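Local coordinates for protein alcohol dehydrogenase (Escherichia coli, PDB 5VM2) that probably acts as an NAD(H)- or NADP(H)-dependent oxidoreductase of the zinc-containing alcohol dehydrogenase family, with a substrate specificity that is still unknown, at residues N3-I7 / Y321-Q325; L8-M14 / G45-G49; D27-V33 / H127-E133; Q59-H65 / N120-L125; D144-L150 / V311-V315. All coordinates share one frame; numbering follows the deposited sequence.

Contact 1 of 5, residues N3-I7 / Y321-Q325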
# COMPACT_ATOMS: atom_id res chain seq x y z
N ASN A 3 -16.61 -22.23 -1.03
CA ASN A 3 -15.86 -21.05 -0.65
C ASN A 3 -15.73 -20.97 0.87
O ASN A 3 -16.40 -21.69 1.62
CB ASN A 3 -16.54 -19.78 -1.19
CG ASN A 3 -15.63 -18.58 -1.21
OD1 ASN A 3 -14.41 -18.71 -1.12
ND2 ASN A 3 -16.21 -17.40 -1.35
N SER A 4 -14.83 -20.10 1.32
CA SER A 4 -14.69 -19.76 2.73
C SER A 4 -14.09 -18.37 2.82
O SER A 4 -13.54 -17.85 1.85
CB SER A 4 -13.83 -20.78 3.48
OG SER A 4 -12.45 -20.60 3.20
N LYS A 5 -14.21 -17.76 3.99
CA LYS A 5 -13.59 -16.47 4.25
C LYS A 5 -13.00 -16.46 5.64
O LYS A 5 -13.51 -17.10 6.56
CB LYS A 5 -14.58 -15.29 4.13
CG LYS A 5 -15.72 -15.46 3.16
CD LYS A 5 -16.77 -14.35 3.32
CE LYS A 5 -17.61 -14.54 4.57
NZ LYS A 5 -18.78 -13.60 4.62
N ALA A 6 -11.91 -15.70 5.79
CA ALA A 6 -11.34 -15.41 7.10
C ALA A 6 -12.03 -14.17 7.66
O ALA A 6 -12.03 -13.11 7.02
CB ALA A 6 -9.83 -15.20 7.01
N ILE A 7 -12.60 -14.30 8.85
CA ILE A 7 -13.41 -13.25 9.46
C ILE A 7 -12.76 -12.84 10.77
O ILE A 7 -12.22 -13.67 11.50
CB ILE A 7 -14.86 -13.73 9.69
CG1 ILE A 7 -15.67 -13.59 8.40
CG2 ILE A 7 -15.54 -12.98 10.82
CD1 ILE A 7 -15.05 -14.29 7.24
N TYR A 321 -3.02 -19.96 4.15
CA TYR A 321 -4.31 -19.35 4.46
C TYR A 321 -4.92 -19.94 5.73
O TYR A 321 -5.46 -19.20 6.57
CB TYR A 321 -5.25 -19.51 3.26
CG TYR A 321 -6.71 -19.21 3.50
CD1 TYR A 321 -7.14 -17.91 3.75
CD2 TYR A 321 -7.66 -20.21 3.44
CE1 TYR A 321 -8.49 -17.63 3.95
CE2 TYR A 321 -9.00 -19.95 3.64
CZ TYR A 321 -9.41 -18.66 3.90
OH TYR A 321 -10.75 -18.42 4.09
N ARG A 322 -4.84 -21.26 5.91
CA ARG A 322 -5.43 -21.80 7.13
C ARG A 322 -4.66 -21.38 8.37
O ARG A 322 -5.24 -21.37 9.47
CB ARG A 322 -5.51 -23.33 7.05
CG ARG A 322 -5.99 -24.01 8.34
CD ARG A 322 -6.03 -25.53 8.22
NE ARG A 322 -5.58 -26.19 9.44
CZ ARG A 322 -5.68 -27.50 9.67
NH1 ARG A 322 -6.23 -28.29 8.76
NH2 ARG A 322 -5.24 -28.01 10.81
N ASP A 323 -3.43 -20.89 8.24
CA ASP A 323 -2.67 -20.33 9.36
C ASP A 323 -2.87 -18.83 9.51
O ASP A 323 -1.95 -18.14 9.97
CB ASP A 323 -1.19 -20.66 9.19
CG ASP A 323 -0.92 -22.15 9.14
OD1 ASP A 323 -1.50 -22.89 9.96
OD2 ASP A 323 -0.11 -22.58 8.29
N VAL A 324 -4.05 -18.31 9.15
CA VAL A 324 -4.18 -16.85 9.09
C VAL A 324 -4.06 -16.24 10.48
O VAL A 324 -3.53 -15.13 10.64
CB VAL A 324 -5.51 -16.46 8.41
CG1 VAL A 324 -6.69 -17.11 9.12
CG2 VAL A 324 -5.67 -14.95 8.37
N GLN A 325 -4.42 -16.96 11.54
CA GLN A 325 -4.33 -16.41 12.89
C GLN A 325 -2.89 -16.08 13.25
O GLN A 325 -2.59 -14.96 13.70
CB GLN A 325 -4.92 -17.40 13.90
CG GLN A 325 -4.95 -16.92 15.35
CD GLN A 325 -5.64 -15.58 15.53
OE1 GLN A 325 -6.55 -15.23 14.78
NE2 GLN A 325 -5.21 -14.82 16.53
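The Tyr321 ring points its hydroxyl end at strand residues 3-7. Ser4 OG lies at the ring edge, close to the ring plane. It also makes the one hydrogen bond of the contact, with Ser4 OG and Tyr321 OH 2.9 Å apart; either hydroxyl could be the donor. The Ala6 methyl comes to the ring obliquely, with Ala6 CB 4.1 Å from Tyr321 CE1. Another flat group, the imidazole of His127, meets the Tyr321 ring edge to face.

The torsion of Tyr321 sets this reach. CG is anti to the backbone N (chi1 168°), and the ring is carried across to the strand. Tyr321 OH lies over the plane of the Lys5-Ala6 peptide, 3.4 Å from Lys5 C. Ala6 N is equally near the hydroxyl, but the angle is too poor for a hydrogen bond.

Val324 adds a second apolar touch at the start of helix 324-333. Val324 CG1 is 4.2 Å from Ala6 CB. The Ala6 methyl therefore meets both Tyr321 and Val324. The touching residues are mostly buried.

Lys5 points away from this contact and forms a salt bridge with Glu60. Strand 13-19 lies on one edge of strand 3-10, its Ile16 touching Ser4 and Tyr321, and Leu125 bonds the Ala6 backbone on the other. The contact thus joins the N-terminal hairpin to the link between strand 315-320 and helix 324-333.

Contact 2 of 5, residues L8-M14 / G45-G49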
# COMPACT_ATOMS: atom_id res chain seq x y z
N LEU A 8 -12.81 -11.54 11.07
CA LEU A 8 -12.45 -11.03 12.39
C LEU A 8 -13.64 -11.26 13.31
O LEU A 8 -14.55 -10.44 13.41
CB LEU A 8 -12.06 -9.56 12.32
CG LEU A 8 -11.63 -8.93 13.65
CD1 LEU A 8 -10.22 -9.37 14.02
CD2 LEU A 8 -11.73 -7.41 13.58
N GLN A 9 -13.63 -12.41 13.98
CA GLN A 9 -14.73 -12.76 14.89
C GLN A 9 -14.83 -11.77 16.04
O GLN A 9 -15.94 -11.42 16.47
CB GLN A 9 -14.51 -14.18 15.40
CG GLN A 9 -15.49 -14.65 16.45
CD GLN A 9 -15.27 -16.11 16.81
OE1 GLN A 9 -14.55 -16.42 17.76
NE2 GLN A 9 -15.88 -17.01 16.05
N VAL A 10 -13.69 -11.32 16.54
CA VAL A 10 -13.62 -10.24 17.52
C VAL A 10 -12.19 -9.73 17.40
O VAL A 10 -11.31 -10.50 16.98
CB VAL A 10 -13.97 -10.73 18.94
CG1 VAL A 10 -12.74 -11.31 19.64
CG2 VAL A 10 -14.61 -9.63 19.77
N PRO A 11 -11.92 -8.47 17.75
CA PRO A 11 -10.56 -7.95 17.62
C PRO A 11 -9.52 -8.87 18.24
O PRO A 11 -9.63 -9.26 19.41
CB PRO A 11 -10.63 -6.60 18.34
CG PRO A 11 -12.03 -6.15 18.07
CD PRO A 11 -12.89 -7.40 18.04
N GLY A 12 -8.53 -9.25 17.44
CA GLY A 12 -7.49 -10.16 17.86
C GLY A 12 -7.75 -11.62 17.56
O GLY A 12 -6.87 -12.45 17.82
N THR A 13 -8.92 -11.96 17.01
CA THR A 13 -9.31 -13.36 16.80
C THR A 13 -9.91 -13.54 15.41
O THR A 13 -11.01 -13.07 15.14
CB THR A 13 -10.31 -13.79 17.87
OG1 THR A 13 -9.74 -13.57 19.17
CG2 THR A 13 -10.65 -15.27 17.72
N MET A 14 -9.17 -14.23 14.55
CA MET A 14 -9.62 -14.64 13.23
C MET A 14 -10.08 -16.10 13.26
O MET A 14 -9.53 -16.92 14.00
CB MET A 14 -8.50 -14.51 12.20
CG MET A 14 -7.80 -13.17 12.18
SD MET A 14 -8.86 -11.89 11.49
CE MET A 14 -9.07 -12.49 9.82
N GLY A 45 -6.82 -3.35 11.54
CA GLY A 45 -8.16 -3.92 11.57
C GLY A 45 -8.23 -5.15 12.46
O GLY A 45 -9.19 -5.33 13.21
N PHE A 46 -7.21 -6.01 12.38
CA PHE A 46 -7.16 -7.20 13.23
C PHE A 46 -7.08 -6.83 14.70
O PHE A 46 -7.69 -7.49 15.55
CB PHE A 46 -5.98 -8.07 12.80
CG PHE A 46 -5.57 -9.10 13.82
CD1 PHE A 46 -6.25 -10.31 13.91
CD2 PHE A 46 -4.48 -8.89 14.65
CE1 PHE A 46 -5.87 -11.27 14.84
CE2 PHE A 46 -4.09 -9.84 15.58
CZ PHE A 46 -4.79 -11.03 15.67
N GLU A 47 -6.35 -5.76 15.02
CA GLU A 47 -6.15 -5.38 16.41
C GLU A 47 -7.34 -4.62 17.00
O GLU A 47 -7.64 -4.78 18.18
CB GLU A 47 -4.89 -4.51 16.55
CG GLU A 47 -3.58 -5.23 16.30
CD GLU A 47 -2.39 -4.42 16.75
OE1 GLU A 47 -1.93 -4.61 17.90
OE2 GLU A 47 -1.91 -3.58 15.95
N SER A 48 -8.02 -3.81 16.19
CA SER A 48 -9.02 -2.89 16.71
C SER A 48 -10.41 -3.06 16.10
O SER A 48 -11.36 -2.47 16.63
CB SER A 48 -8.57 -1.43 16.48
OG SER A 48 -7.29 -1.20 17.03
N GLY A 49 -10.55 -3.82 15.02
CA GLY A 49 -11.76 -3.78 14.24
C GLY A 49 -11.81 -2.50 13.44
O GLY A 49 -11.03 -1.56 13.68
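Leu8, Pro11, Gly12 and Met14 pack the tip of a beta hairpin against Phe46 and the C-terminal end of helix 41-48. The hairpin joins strands 3-10 and 13-19. Val10 to Thr13 form a type II turn, and Gln9 and Val10 both face Thr13 in a classic beta bulge.

One hydrogen bond crosses the contact. Gly12 N donates to Phe46 O at 2.7 Å, nearly in line with the carbonyl bond, although the hydrogen bond is bent at the hydrogen (N-H...O 140°). The acceptor lies in the last turn of the helix.

The aromatic contacts centre on Phe46. Gly12 CA sits over one face of the Phe46 ring, 3.9 Å from its centroid, as a CH-pi contact. Met14 meets the same ring at its edge. Met14 CG is 3.7 Å from Phe46 CD1. Met14 SD lies 5.2 Å from the centroid of the Phe46 ring, a Met-aromatic contact. Bends at chi2 and chi3 fold the methionine chain back beside the ring. Phe328 of helix 324-333 also packs on Phe46.

Aliphatic groups also pack on the helix end, partly against its carbonyl oxygens. Pro11 CB is 3.5 Å from Glu47 O. With chi1 at -178°, Leu8 extends opposite its amide N, and its two methyls spread along the helix end. Leu8 CD1 lies 4.1 Å from Phe46 CD1. Leu8 CD2 is 3.7 Å from Gly49 CA. Leu8 CD2 comes to 3.3 Å from Gly45 O.

Contact 3 of 5, residues D27-V33 / H127-E133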
# COMPACT_ATOMS: atom_id res chain seq x y z
N ASP A 27 -20.85 -7.00 -15.27
CA ASP A 27 -19.63 -6.26 -15.55
C ASP A 27 -18.46 -6.69 -14.67
O ASP A 27 -17.45 -5.98 -14.61
CB ASP A 27 -19.87 -4.75 -15.40
CG ASP A 27 -20.07 -4.33 -13.96
OD1 ASP A 27 -20.81 -5.03 -13.24
OD2 ASP A 27 -19.49 -3.31 -13.55
N GLU A 28 -18.57 -7.84 -14.01
CA GLU A 28 -17.58 -8.28 -13.03
C GLU A 28 -16.88 -9.55 -13.49
O GLU A 28 -17.36 -10.29 -14.34
CB GLU A 28 -18.24 -8.52 -11.67
CG GLU A 28 -18.98 -7.31 -11.12
CD GLU A 28 -19.59 -7.56 -9.75
OE1 GLU A 28 -19.76 -6.59 -8.99
OE2 GLU A 28 -19.92 -8.73 -9.45
N VAL A 29 -15.71 -9.77 -12.90
CA VAL A 29 -14.98 -11.03 -13.03
C VAL A 29 -15.13 -11.79 -11.72
O VAL A 29 -15.28 -11.20 -10.64
CB VAL A 29 -13.49 -10.82 -13.37
CG1 VAL A 29 -13.33 -10.14 -14.72
CG2 VAL A 29 -12.80 -10.01 -12.28
N LEU A 30 -15.08 -13.11 -11.81
CA LEU A 30 -14.97 -13.98 -10.64
C LEU A 30 -13.56 -14.56 -10.64
O LEU A 30 -13.17 -15.26 -11.58
CB LEU A 30 -16.01 -15.09 -10.66
CG LEU A 30 -15.83 -16.15 -9.57
CD1 LEU A 30 -16.40 -15.67 -8.24
CD2 LEU A 30 -16.46 -17.48 -9.98
N ILE A 31 -12.81 -14.27 -9.58
CA ILE A 31 -11.39 -14.58 -9.42
C ILE A 31 -11.22 -15.63 -8.33
O ILE A 31 -11.96 -15.65 -7.34
CB ILE A 31 -10.57 -13.31 -9.11
CG1 ILE A 31 -10.91 -12.76 -7.72
CG2 ILE A 31 -10.80 -12.24 -10.17
CD1 ILE A 31 -10.34 -13.58 -6.59
N LYS A 32 -10.33 -16.59 -8.52
CA LYS A 32 -9.88 -17.45 -7.43
C LYS A 32 -8.66 -16.80 -6.80
O LYS A 32 -7.61 -16.70 -7.44
CB LYS A 32 -9.57 -18.85 -7.95
CG LYS A 32 -9.36 -19.90 -6.87
CD LYS A 32 -9.26 -21.29 -7.47
CE LYS A 32 -9.43 -22.37 -6.41
NZ LYS A 32 -8.37 -22.28 -5.36
N VAL A 33 -8.80 -16.33 -5.56
CA VAL A 33 -7.71 -15.62 -4.90
C VAL A 33 -6.56 -16.57 -4.64
O VAL A 33 -6.76 -17.70 -4.18
CB VAL A 33 -8.19 -14.97 -3.59
CG1 VAL A 33 -7.18 -13.95 -3.12
CG2 VAL A 33 -9.55 -14.33 -3.78
N HIS A 127 -11.52 -17.64 -0.82
CA HIS A 127 -11.11 -18.40 -1.99
C HIS A 127 -11.63 -17.78 -3.28
O HIS A 127 -10.95 -17.85 -4.31
CB HIS A 127 -11.57 -19.85 -1.88
CG HIS A 127 -10.79 -20.67 -0.90
ND1 HIS A 127 -9.49 -21.05 -1.12
CD2 HIS A 127 -11.14 -21.18 0.31
CE1 HIS A 127 -9.06 -21.75 -0.08
NE2 HIS A 127 -10.04 -21.85 0.79
N TYR A 128 -12.80 -17.16 -3.24
CA TYR A 128 -13.46 -16.63 -4.43
C TYR A 128 -14.05 -15.27 -4.12
O TYR A 128 -14.70 -15.09 -3.09
CB TYR A 128 -14.57 -17.57 -4.92
CG TYR A 128 -14.08 -18.92 -5.41
CD1 TYR A 128 -13.68 -19.09 -6.73
CD2 TYR A 128 -14.00 -20.00 -4.55
CE1 TYR A 128 -13.22 -20.32 -7.18
CE2 TYR A 128 -13.54 -21.24 -4.99
CZ TYR A 128 -13.16 -21.39 -6.31
OH TYR A 128 -12.70 -22.61 -6.76
N LEU A 129 -13.84 -14.32 -5.03
CA LEU A 129 -14.45 -13.00 -4.90
C LEU A 129 -14.75 -12.44 -6.29
O LEU A 129 -14.18 -12.88 -7.29
CB LEU A 129 -13.57 -12.03 -4.10
CG LEU A 129 -12.19 -11.60 -4.59
CD1 LEU A 129 -12.26 -10.46 -5.60
CD2 LEU A 129 -11.32 -11.19 -3.41
N CYS A 130 -15.64 -11.46 -6.32
CA CYS A 130 -16.02 -10.78 -7.55
C CYS A 130 -15.54 -9.34 -7.51
O CYS A 130 -15.53 -8.70 -6.46
CB CYS A 130 -17.54 -10.82 -7.75
SG CYS A 130 -18.19 -12.48 -7.99
N HIS A 131 -15.13 -8.83 -8.68
CA HIS A 131 -14.63 -7.47 -8.77
C HIS A 131 -15.03 -6.89 -10.11
O HIS A 131 -15.08 -7.63 -11.10
CB HIS A 131 -13.10 -7.41 -8.61
CG HIS A 131 -12.60 -6.09 -8.11
ND1 HIS A 131 -13.02 -5.55 -6.91
CD2 HIS A 131 -11.73 -5.20 -8.64
CE1 HIS A 131 -12.42 -4.38 -6.73
NE2 HIS A 131 -11.63 -4.15 -7.76
N PRO A 132 -15.33 -5.59 -10.18
CA PRO A 132 -15.63 -4.98 -11.47
C PRO A 132 -14.46 -5.10 -12.43
O PRO A 132 -13.30 -4.89 -12.05
CB PRO A 132 -15.92 -3.51 -11.12
CG PRO A 132 -16.19 -3.49 -9.65
CD PRO A 132 -15.39 -4.62 -9.07
N GLU A 133 -14.77 -5.44 -13.68
CA GLU A 133 -13.74 -5.54 -14.71
C GLU A 133 -12.96 -4.24 -14.85
O GLU A 133 -11.77 -4.27 -15.19
CB GLU A 133 -14.40 -5.93 -16.04
CG GLU A 133 -13.80 -5.31 -17.28
CD GLU A 133 -14.76 -5.33 -18.46
OE1 GLU A 133 -15.98 -5.17 -18.24
OE2 GLU A 133 -14.30 -5.52 -19.61
O HOH W 1 -17.61 -6.21 -6.89
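Ile31 and Leu129 form the tight part of this antiparallel strand pair. Ile31 CD1 lies 3.4 Å from Leu129 CG, and Ile31 CG1 is just as near Leu129 CD1. Both pairs are closer than ordinary van der Waals contact. Leu129 CG lies between its backbone N and carbonyl carbon (chi1 63°), which helps bring the branch against Ile31. The Leu129 CD2 methyl turns to Val33 CG2 at 3.6 Å, and the two side chains cross at about a right angle.

The backbone is regular. Val29 pairs with His131 and Ile31 with Leu129 as hydrogen-bonded pairs. Ile31 N to Leu129 O is 3.0 Å and almost straight (178°). The ends are held by Glu133 N to Asp27 O and by Val33 N to His127 O; the latter donor stands above the carbonyl plane.

The face with Leu30, Lys32, Tyr128 and Cys130 is less tight, and all of these but Leu30 are partly exposed to solvent. The aliphatic chain of Lys32 crosses the Tyr128 ring at a slant, with Lys32 CE 3.3 Å from Tyr128 OH. Leu30 CD1 touches Cys130 SG at 3.7 Å. Water 1 donates to Glu28 OE1 and Cys130 O, while Glu28 OE2 is held by Lys25 N.

The pair belongs to the mixed sheet of the GroES-like domain. Strand 28-37 also pairs with strand 67-74, and Val87 of strand 86-89 packs on Ile31.

Contact 4 of 5, residues Q59-H65 / N120-L125. With MG (magnesium ion), chain C.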
# COMPACT_ATOMS: atom_id res chain seq x y z
N GLN A 59 -22.28 -8.73 11.92
CA GLN A 59 -21.72 -8.69 10.58
C GLN A 59 -20.43 -9.50 10.51
O GLN A 59 -19.62 -9.50 11.45
CB GLN A 59 -21.46 -7.24 10.18
CG GLN A 59 -20.46 -7.05 9.05
CD GLN A 59 -21.07 -7.30 7.69
OE1 GLN A 59 -22.16 -6.82 7.39
NE2 GLN A 59 -20.36 -8.05 6.86
N GLU A 60 -20.26 -10.22 9.41
CA GLU A 60 -19.04 -10.99 9.18
C GLU A 60 -17.98 -10.06 8.61
O GLU A 60 -18.06 -9.64 7.45
CB GLU A 60 -19.33 -12.17 8.25
CG GLU A 60 -20.30 -13.18 8.85
CD GLU A 60 -20.71 -14.28 7.88
OE1 GLU A 60 -20.30 -14.22 6.70
OE2 GLU A 60 -21.44 -15.20 8.30
N ILE A 61 -17.00 -9.72 9.44
CA ILE A 61 -16.02 -8.68 9.12
C ILE A 61 -14.84 -9.32 8.40
O ILE A 61 -14.02 -10.00 9.02
CB ILE A 61 -15.57 -7.94 10.38
CG1 ILE A 61 -16.76 -7.28 11.07
CG2 ILE A 61 -14.50 -6.91 10.04
CD1 ILE A 61 -16.44 -6.72 12.43
N GLY A 62 -14.76 -9.10 7.09
CA GLY A 62 -13.63 -9.59 6.33
C GLY A 62 -12.42 -8.68 6.43
O GLY A 62 -12.49 -7.53 6.87
N LEU A 63 -11.27 -9.22 6.03
CA LEU A 63 -10.02 -8.47 6.06
C LEU A 63 -9.21 -8.79 4.81
O LEU A 63 -9.35 -9.86 4.21
CB LEU A 63 -9.19 -8.79 7.31
CG LEU A 63 -9.68 -8.19 8.63
CD1 LEU A 63 -8.75 -8.60 9.76
CD2 LEU A 63 -9.78 -6.68 8.53
N GLY A 64 -8.37 -7.83 4.42
CA GLY A 64 -7.53 -7.99 3.25
C GLY A 64 -7.98 -7.13 2.09
O GLY A 64 -9.17 -7.08 1.76
N HIS A 65 -7.03 -6.44 1.45
CA HIS A 65 -7.34 -5.64 0.28
C HIS A 65 -6.32 -5.76 -0.85
O HIS A 65 -6.68 -5.48 -2.00
CB HIS A 65 -7.49 -4.16 0.66
CG HIS A 65 -6.24 -3.51 1.15
ND1 HIS A 65 -5.86 -3.51 2.47
CD2 HIS A 65 -5.28 -2.82 0.49
CE1 HIS A 65 -4.72 -2.86 2.61
NE2 HIS A 65 -4.35 -2.42 1.42
N ASN A 120 -19.39 -2.56 3.50
CA ASN A 120 -19.58 -3.96 3.16
C ASN A 120 -18.59 -4.90 3.83
O ASN A 120 -18.96 -6.02 4.19
CB ASN A 120 -19.50 -4.13 1.64
CG ASN A 120 -20.31 -3.08 0.90
OD1 ASN A 120 -21.44 -2.77 1.27
ND2 ASN A 120 -19.72 -2.50 -0.15
N TYR A 121 -17.39 -4.45 4.19
CA TYR A 121 -16.41 -5.26 4.92
C TYR A 121 -16.07 -6.55 4.18
O TYR A 121 -15.80 -7.58 4.81
CB TYR A 121 -16.89 -5.57 6.34
CG TYR A 121 -17.34 -4.36 7.13
CD1 TYR A 121 -18.70 -4.11 7.32
CD2 TYR A 121 -16.43 -3.48 7.69
CE1 TYR A 121 -19.12 -3.01 8.04
CE2 TYR A 121 -16.84 -2.38 8.41
CZ TYR A 121 -18.19 -2.15 8.59
OH TYR A 121 -18.62 -1.05 9.30
N ARG A 122 -16.09 -6.51 2.85
CA ARG A 122 -15.68 -7.66 2.05
C ARG A 122 -14.16 -7.79 2.09
O ARG A 122 -13.45 -6.89 1.63
CB ARG A 122 -16.15 -7.50 0.61
CG ARG A 122 -17.64 -7.43 0.38
CD ARG A 122 -17.94 -6.97 -1.05
NE ARG A 122 -17.22 -7.75 -2.06
CZ ARG A 122 -16.11 -7.35 -2.67
NH1 ARG A 122 -15.56 -6.18 -2.37
NH2 ARG A 122 -15.53 -8.14 -3.57
N GLY A 123 -13.67 -8.92 2.60
CA GLY A 123 -12.24 -9.14 2.69
C GLY A 123 -11.70 -9.91 1.50
O GLY A 123 -12.38 -10.72 0.89
N ALA A 124 -10.43 -9.64 1.18
CA ALA A 124 -9.75 -10.40 0.14
C ALA A 124 -9.38 -11.80 0.61
O ALA A 124 -9.11 -12.67 -0.23
CB ALA A 124 -8.50 -9.65 -0.33
N LEU A 125 -9.35 -12.03 1.92
CA LEU A 125 -9.05 -13.34 2.49
C LEU A 125 -10.26 -14.25 2.28
O LEU A 125 -11.11 -14.42 3.16
CB LEU A 125 -8.68 -13.22 3.96
CG LEU A 125 -7.35 -12.50 4.21
CD1 LEU A 125 -7.18 -12.16 5.68
CD2 LEU A 125 -6.19 -13.35 3.72
MG MG C . -2.17 -1.89 0.69
O HOH W 2 -12.29 -12.10 4.68
O HOH W 3 -1.19 -0.38 1.33
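The loop that brings His65 to the magnesium site, residues 59-65, lies against 120-125 in the GroES-like domain. The backbones pass closely, with Gly62 CA 3.9 Å from Gly123 CA. The lack of side chains at both glycines permits this.

Three backbone hydrogen bonds tie the loops. Gly62 N donates to Tyr121 O at 2.9 Å and Leu125 N to Leu63 O at 3.2 Å. Ala124 N donates to Gly64 O at 2.9 Å from above the carbonyl plane. Leu125 folds CG against Leu63 O, and Leu125 CD1 is 4.2 Å from Leu63 CB.

At the far end, Gln59 CG meets Tyr121 CD1 obliquely at 3.8 Å. The amide and ring planes are 43° apart, and Gln59 NE2 donates to Glu60 O.

His65, its ring set between N and carbonyl carbon (chi1 66°), binds the magnesium through NE2 at 2.4 Å. Water 3, Glu66 and Glu152 also bind it. The Gly64-His65-Glu66 sequence matches the signature of zinc-containing alcohol dehydrogenases, whose catalytic metal site normally holds zinc.

Contact 5 of 5, residues D144-L150 / V311-V315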
# COMPACT_ATOMS: atom_id res chain seq x y z
N ASP A 144 4.06 -13.05 -11.49
CA ASP A 144 3.22 -14.05 -10.85
C ASP A 144 2.18 -13.36 -9.96
O ASP A 144 2.18 -12.14 -9.78
CB ASP A 144 4.06 -15.06 -10.07
CG ASP A 144 4.95 -14.41 -9.02
OD1 ASP A 144 4.42 -13.69 -8.14
OD2 ASP A 144 6.17 -14.63 -9.06
N THR A 145 1.28 -14.16 -9.39
CA THR A 145 0.17 -13.58 -8.64
C THR A 145 0.61 -13.02 -7.30
O THR A 145 -0.10 -12.17 -6.74
CB THR A 145 -0.94 -14.62 -8.45
OG1 THR A 145 -0.37 -15.84 -7.99
CG2 THR A 145 -1.66 -14.86 -9.77
N MET A 146 1.75 -13.46 -6.76
CA MET A 146 2.27 -12.81 -5.56
C MET A 146 2.79 -11.41 -5.88
O MET A 146 2.58 -10.48 -5.09
CB MET A 146 3.37 -13.64 -4.91
CG MET A 146 3.79 -13.06 -3.57
SD MET A 146 5.20 -13.89 -2.84
CE MET A 146 6.51 -13.36 -3.93
N GLU A 147 3.48 -11.25 -7.01
CA GLU A 147 3.87 -9.91 -7.44
C GLU A 147 2.64 -9.07 -7.76
O GLU A 147 2.60 -7.88 -7.43
CB GLU A 147 4.79 -10.00 -8.66
CG GLU A 147 6.19 -10.50 -8.38
CD GLU A 147 7.01 -10.68 -9.65
OE1 GLU A 147 7.96 -9.89 -9.88
OE2 GLU A 147 6.72 -11.62 -10.41
N GLY A 148 1.64 -9.67 -8.41
CA GLY A 148 0.41 -8.93 -8.68
C GLY A 148 -0.25 -8.42 -7.42
O GLY A 148 -0.84 -7.34 -7.41
N THR A 149 -0.16 -9.20 -6.34
CA THR A 149 -0.69 -8.75 -5.06
C THR A 149 0.03 -7.51 -4.56
O THR A 149 -0.59 -6.59 -4.03
CB THR A 149 -0.58 -9.89 -4.04
OG1 THR A 149 -1.32 -11.02 -4.51
CG2 THR A 149 -1.13 -9.45 -2.69
N LEU A 150 1.35 -7.46 -4.76
CA LEU A 150 2.10 -6.34 -4.22
C LEU A 150 2.07 -5.11 -5.11
O LEU A 150 2.60 -4.06 -4.72
CB LEU A 150 3.54 -6.75 -3.96
CG LEU A 150 3.63 -8.07 -3.19
CD1 LEU A 150 4.93 -8.79 -3.50
CD2 LEU A 150 3.48 -7.82 -1.69
N VAL A 311 9.39 -5.98 -6.23
CA VAL A 311 8.51 -6.26 -5.10
C VAL A 311 8.70 -7.67 -4.54
O VAL A 311 8.35 -7.91 -3.37
CB VAL A 311 7.02 -6.04 -5.48
CG1 VAL A 311 6.76 -4.57 -5.77
CG2 VAL A 311 6.61 -6.91 -6.66
N LYS A 312 9.24 -8.61 -5.33
CA LYS A 312 9.43 -9.97 -4.85
C LYS A 312 10.45 -10.03 -3.73
O LYS A 312 10.27 -10.77 -2.75
CB LYS A 312 9.86 -10.87 -6.02
CG LYS A 312 10.36 -12.24 -5.61
CD LYS A 312 10.63 -13.12 -6.83
CE LYS A 312 9.42 -13.16 -7.75
NZ LYS A 312 8.20 -13.67 -7.06
N SER A 313 11.53 -9.24 -3.84
CA SER A 313 12.56 -9.23 -2.81
C SER A 313 12.05 -8.68 -1.49
O SER A 313 12.71 -8.86 -0.46
CB SER A 313 13.76 -8.41 -3.28
OG SER A 313 14.45 -9.06 -4.33
N MET A 314 10.90 -8.01 -1.47
CA MET A 314 10.42 -7.43 -0.22
C MET A 314 9.68 -8.44 0.64
O MET A 314 9.60 -8.25 1.86
CB MET A 314 9.53 -6.23 -0.52
CG MET A 314 10.25 -5.16 -1.33
SD MET A 314 9.21 -3.75 -1.73
CE MET A 314 8.60 -3.32 -0.09
N VAL A 315 9.17 -9.52 0.05
CA VAL A 315 8.40 -10.52 0.80
C VAL A 315 9.35 -11.27 1.72
O VAL A 315 10.22 -12.02 1.26
CB VAL A 315 7.66 -11.47 -0.14
CG1 VAL A 315 6.86 -12.49 0.67
CG2 VAL A 315 6.75 -10.69 -1.06
O HOH W 4 9.39 -8.18 -8.28
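Lys312 NZ forms a salt bridge with Asp144 OD2 at 3.0 Å, on the syn lone pair of the carboxylate. Bends at chi3 and chi4 turn the lysine end back. The Met146 methyl CE lies 3.6 Å from Lys312 NZ. Glu147 OE2 is 4.2 Å from Lys312 NZ, too far for a salt bridge, though the charges probably attract.

Leu150 supplies the apolar side. Leu150 CB meets Val311 CB at 3.9 Å, and Leu150 CD1 reaches Val315 CG2 at 3.6 Å. Met146 CE also touches Val315 CG2.

Asp144 is the N-cap of helix 145-163 and forms a capping box with Glu147. Glu147 N donates to Asp144 OD1 at 2.8 Å, and Asp144 N donates back to Glu147 OE2 at 3.2 Å. These bonds probably fix both carboxylates, with Asp144 alone in salt-bridge range of Lys312. Water 4 joins Glu147 OE1 to Lys312 N. Farther out, Val342 of strand 340-344 packs on Leu150 and Val315, and Met183 of helix 179-190 touches Val311.

Contacts 1, 2 and 4 form a connected group. The centre of contact 4 is 11 Å from those of contacts 1 and 2. Gln325 OE1 of contact 1 lies 2.8 Å from Met14 N of contact 2, probably hydrogen-bonded. Leu8 N and Ile61 O link contacts 2 and 4 at 2.8 Å. Contact 3 meets contact 4 where Leu129 packs on Ala124, and contact 1 through Asn3 with His127 and Tyr128. Contact 5 touches none of the others; nearest atoms of contacts 3 and 5 are about 7 Å apart. The same holds for contacts 4 and 5. Contact 4 holds the magnesium ligand His65; the Leu150 side chain is about 9 Å from that ion.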